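Local structure of putative Acetyltransferase from the GNAT family (Novosphingobium aromaticivorans DSM 12444, 3EC4) at residues A[111-123]-A[160-172]. The protein probably transfers acyl groups, as a putative acetyltransferase of the GNAT family. Residues are numbered along the deposited sequence; the frame is centred on the assembly and turned at random. Where two conformers were deposited one is given.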
# COMPACT_ATOMS: atom_id res chain seq x y z
N GLU A 111 13.80 1.34 13.48
CA GLU A 111 14.56 1.54 12.24
C GLU A 111 13.70 1.58 11.00
O GLU A 111 14.01 2.34 10.07
CB GLU A 111 15.63 0.47 12.09
CG GLU A 111 16.76 0.68 13.03
CD GLU A 111 17.72 -0.48 13.07
OE1 GLU A 111 17.37 -1.54 13.69
OE2 GLU A 111 18.82 -0.33 12.47
N MSE A 112 12.63 0.77 10.96
CA MSE A 112 11.65 0.78 9.87
C MSE A 112 10.92 2.10 9.82
O MSE A 112 10.72 2.71 8.77
CB MSE A 112 10.63 -0.34 10.09
CG MSE A 112 11.24 -1.78 9.86
SE MSE A 112 9.99 -3.15 10.52
CE MSE A 112 8.77 -3.14 9.07
N THR A 113 10.54 2.56 11.00
CA THR A 113 9.90 3.87 11.12
C THR A 113 10.77 5.03 10.64
O THR A 113 10.28 5.90 9.92
CB THR A 113 9.41 4.05 12.55
OG1 THR A 113 8.33 3.14 12.75
CG2 THR A 113 8.93 5.50 12.75
N ALA A 114 12.02 5.08 11.05
CA ALA A 114 12.93 6.13 10.58
C ALA A 114 13.02 6.11 9.06
O ALA A 114 12.93 7.16 8.41
CB ALA A 114 14.28 5.97 11.14
N LEU A 115 13.26 4.92 8.51
CA LEU A 115 13.38 4.77 7.03
C LEU A 115 12.12 5.22 6.31
O LEU A 115 12.19 6.05 5.37
CB LEU A 115 13.73 3.31 6.68
CG LEU A 115 13.74 2.87 5.21
CD1 LEU A 115 14.75 3.66 4.34
CD2 LEU A 115 14.07 1.33 5.20
N ALA A 116 10.96 4.75 6.77
CA ALA A 116 9.71 5.08 6.17
C ALA A 116 9.42 6.59 6.20
O ALA A 116 8.99 7.17 5.19
CB ALA A 116 8.58 4.32 6.83
N LEU A 117 9.63 7.22 7.34
CA LEU A 117 9.33 8.65 7.47
C LEU A 117 10.27 9.53 6.61
O LEU A 117 9.86 10.60 6.17
CB LEU A 117 9.34 9.07 8.95
CG LEU A 117 8.27 8.40 9.85
CD1 LEU A 117 8.37 8.90 11.30
CD2 LEU A 117 6.84 8.62 9.31
N ALA A 118 11.49 9.05 6.34
CA ALA A 118 12.50 9.74 5.55
C ALA A 118 12.38 9.55 4.02
O ALA A 118 13.00 10.29 3.25
CB ALA A 118 13.86 9.26 5.96
N THR A 119 11.66 8.53 3.58
CA THR A 119 11.65 8.17 2.16
C THR A 119 10.21 8.24 1.70
O THR A 119 9.40 8.88 2.34
CB THR A 119 12.26 6.77 1.92
OG1 THR A 119 11.56 5.81 2.72
CG2 THR A 119 13.75 6.78 2.31
N GLU A 120 9.88 7.57 0.60
CA GLU A 120 8.52 7.61 0.08
C GLU A 120 7.93 6.19 -0.03
O GLU A 120 7.72 5.68 -1.14
CB GLU A 120 8.52 8.34 -1.28
CG GLU A 120 8.91 9.82 -1.18
CD GLU A 120 9.22 10.46 -2.53
OE1 GLU A 120 9.10 9.78 -3.59
OE2 GLU A 120 9.63 11.64 -2.53
N PRO A 121 7.65 5.55 1.13
CA PRO A 121 7.08 4.19 1.18
C PRO A 121 5.55 4.17 1.03
O PRO A 121 4.93 3.07 1.07
CB PRO A 121 7.43 3.73 2.62
CG PRO A 121 7.42 4.97 3.42
CD PRO A 121 7.83 6.12 2.48
N GLY A 122 4.97 5.36 0.89
CA GLY A 122 3.53 5.53 1.13
C GLY A 122 3.25 5.84 2.60
O GLY A 122 4.20 6.10 3.38
N PRO A 123 1.96 5.81 2.99
CA PRO A 123 1.61 6.11 4.37
C PRO A 123 2.34 5.15 5.32
O PRO A 123 2.66 4.01 4.98
CB PRO A 123 0.13 5.83 4.43
CG PRO A 123 -0.33 5.92 3.05
CD PRO A 123 0.79 5.43 2.21
N VAL A 160 1.84 -5.58 -2.70
CA VAL A 160 3.22 -5.15 -2.41
C VAL A 160 3.29 -3.66 -2.08
O VAL A 160 2.79 -2.84 -2.83
CB VAL A 160 4.14 -5.44 -3.61
CG1 VAL A 160 5.57 -5.07 -3.24
CG2 VAL A 160 4.02 -6.96 -3.98
N SER A 161 3.86 -3.33 -0.91
CA SER A 161 3.87 -1.94 -0.38
C SER A 161 5.11 -1.69 0.51
O SER A 161 5.83 -2.63 0.89
CB SER A 161 2.59 -1.59 0.39
OG SER A 161 2.39 -0.17 0.51
N GLY A 162 5.37 -0.42 0.79
CA GLY A 162 6.41 -0.04 1.74
C GLY A 162 7.81 -0.24 1.20
O GLY A 162 8.75 -0.44 2.00
N VAL A 163 7.98 -0.15 -0.13
CA VAL A 163 9.31 -0.39 -0.73
C VAL A 163 10.12 0.91 -0.61
O VAL A 163 9.82 1.90 -1.27
CB VAL A 163 9.22 -0.78 -2.21
CG1 VAL A 163 10.63 -1.03 -2.75
CG2 VAL A 163 8.30 -2.04 -2.40
N CYS A 164 11.15 0.91 0.21
CA CYS A 164 11.93 2.13 0.32
C CYS A 164 13.32 1.84 0.78
O CYS A 164 13.55 0.88 1.54
CB CYS A 164 11.26 3.06 1.29
SG CYS A 164 11.16 2.28 2.89
N THR A 165 14.22 2.72 0.36
CA THR A 165 15.65 2.55 0.46
C THR A 165 16.21 3.90 0.89
O THR A 165 15.79 4.93 0.34
CB THR A 165 16.30 2.14 -0.90
OG1 THR A 165 15.66 0.95 -1.42
CG2 THR A 165 17.79 1.90 -0.76
N TRP A 166 17.10 3.93 1.88
CA TRP A 166 17.77 5.20 2.24
C TRP A 166 18.51 5.65 0.97
O TRP A 166 19.07 4.84 0.26
CB TRP A 166 18.83 5.02 3.34
CG TRP A 166 18.27 4.73 4.69
CD1 TRP A 166 18.25 3.50 5.34
CD2 TRP A 166 17.61 5.64 5.55
NE1 TRP A 166 17.59 3.63 6.55
CE2 TRP A 166 17.22 4.93 6.71
CE3 TRP A 166 17.29 7.00 5.45
CZ2 TRP A 166 16.55 5.54 7.76
CZ3 TRP A 166 16.63 7.59 6.50
CH2 TRP A 166 16.29 6.88 7.64
N PRO A 167 18.54 6.97 0.72
CA PRO A 167 19.28 7.52 -0.42
C PRO A 167 20.69 7.02 -0.54
O PRO A 167 21.10 6.66 -1.67
CB PRO A 167 19.24 9.01 -0.16
CG PRO A 167 18.02 9.24 0.58
CD PRO A 167 17.86 8.01 1.48
N GLU A 168 21.42 6.91 0.57
CA GLU A 168 22.79 6.46 0.53
C GLU A 168 22.99 5.00 0.09
O GLU A 168 24.12 4.61 -0.24
CB GLU A 168 23.52 6.72 1.86
CG GLU A 168 22.90 6.07 3.07
CD GLU A 168 21.91 6.94 3.82
OE1 GLU A 168 21.12 7.69 3.17
OE2 GLU A 168 21.87 6.81 5.07
N TYR A 169 21.91 4.20 0.09
CA TYR A 169 21.98 2.82 -0.40
C TYR A 169 21.24 2.58 -1.72
O TYR A 169 21.01 1.41 -2.12
CB TYR A 169 21.44 1.84 0.64
CG TYR A 169 22.13 2.02 1.97
CD1 TYR A 169 23.49 1.79 2.12
CD2 TYR A 169 21.41 2.43 3.07
CE1 TYR A 169 24.12 1.98 3.36
CE2 TYR A 169 22.01 2.61 4.31
CZ TYR A 169 23.35 2.40 4.45
OH TYR A 169 23.90 2.60 5.69
N ARG A 170 20.86 3.65 -2.38
CA ARG A 170 20.16 3.55 -3.66
C ARG A 170 21.12 3.20 -4.79
O ARG A 170 22.34 3.30 -4.64
CB ARG A 170 19.35 4.80 -3.95
CG ARG A 170 18.13 4.84 -3.09
CD ARG A 170 17.34 6.06 -3.31
NE ARG A 170 16.32 6.18 -2.26
CZ ARG A 170 15.60 7.27 -2.01
NH1 ARG A 170 15.77 8.36 -2.75
NH2 ARG A 170 14.72 7.27 -1.03
N GLY A 171 20.55 2.71 -5.89
CA GLY A 171 21.33 2.33 -7.04
C GLY A 171 22.11 1.06 -6.86
O GLY A 171 23.04 0.82 -7.64
N ARG A 172 21.73 0.22 -5.88
CA ARG A 172 22.40 -1.09 -5.67
C ARG A 172 21.50 -2.30 -5.91
O ARG A 172 21.88 -3.41 -5.62
CB ARG A 172 22.88 -1.22 -4.23
CG ARG A 172 23.73 -0.08 -3.77
CD ARG A 172 24.39 -0.43 -2.47
NE ARG A 172 24.92 0.79 -1.88
CZ ARG A 172 25.79 0.82 -0.87
NH1 ARG A 172 26.25 -0.30 -0.35
NH2 ARG A 172 26.18 1.99 -0.39
O HOH W 1 16.34 2.91 9.63
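Trp166 lies against Leu115, joining helix 109-118 to the end of strand 157-165 in the mixed sheet of this GNAT fold. Leu115 CD1 sits over the five-membered ring of Trp166 in a CH-pi contact, 3.5 Å from the centroid and almost on the ring normal. With CG of Leu115 anti to the backbone N (chi1 173°) and chi2 near 60°, CD1 lies over the indole and CD2 near Cys164 O. The six-membered ring of Trp166 reaches the helix backbone, with CZ2 3.3 Å from Leu115 CA. Ala118 CB meets Trp166 CZ3 obliquely. An alanine in place of Trp166 would probably open a gap beside the helix and leave Leu115 CD1 without its aromatic partner.

In one of its two conformers, Cys164 SG lies beside Leu115 CG and Pro121 CB. Past the helix, Pro121 O receives a CA-H...O contact from Gly162 CA at 3.5 Å. Thr119 lies just after the helix, and Thr119 OG1 donates a hydrogen bond to Leu115 O, 2.7 Å. The same OG1 of Thr119 touches Cys164 CB at 3.1 Å. Thr119 CG2 comes to the edge of the Arg170 guanidinium, 3.5 Å from Arg170 NH2. Met146 of the neighbouring strand 142-149 also touches Cys164. The Arg170 guanidinium is positioned by Thr165 O, which accepts from both NE and NH2 of Arg170, each at 2.9 Å; the NH2 donor lies nearly in line with the carbonyl bond, at a C=O...N angle of 177°.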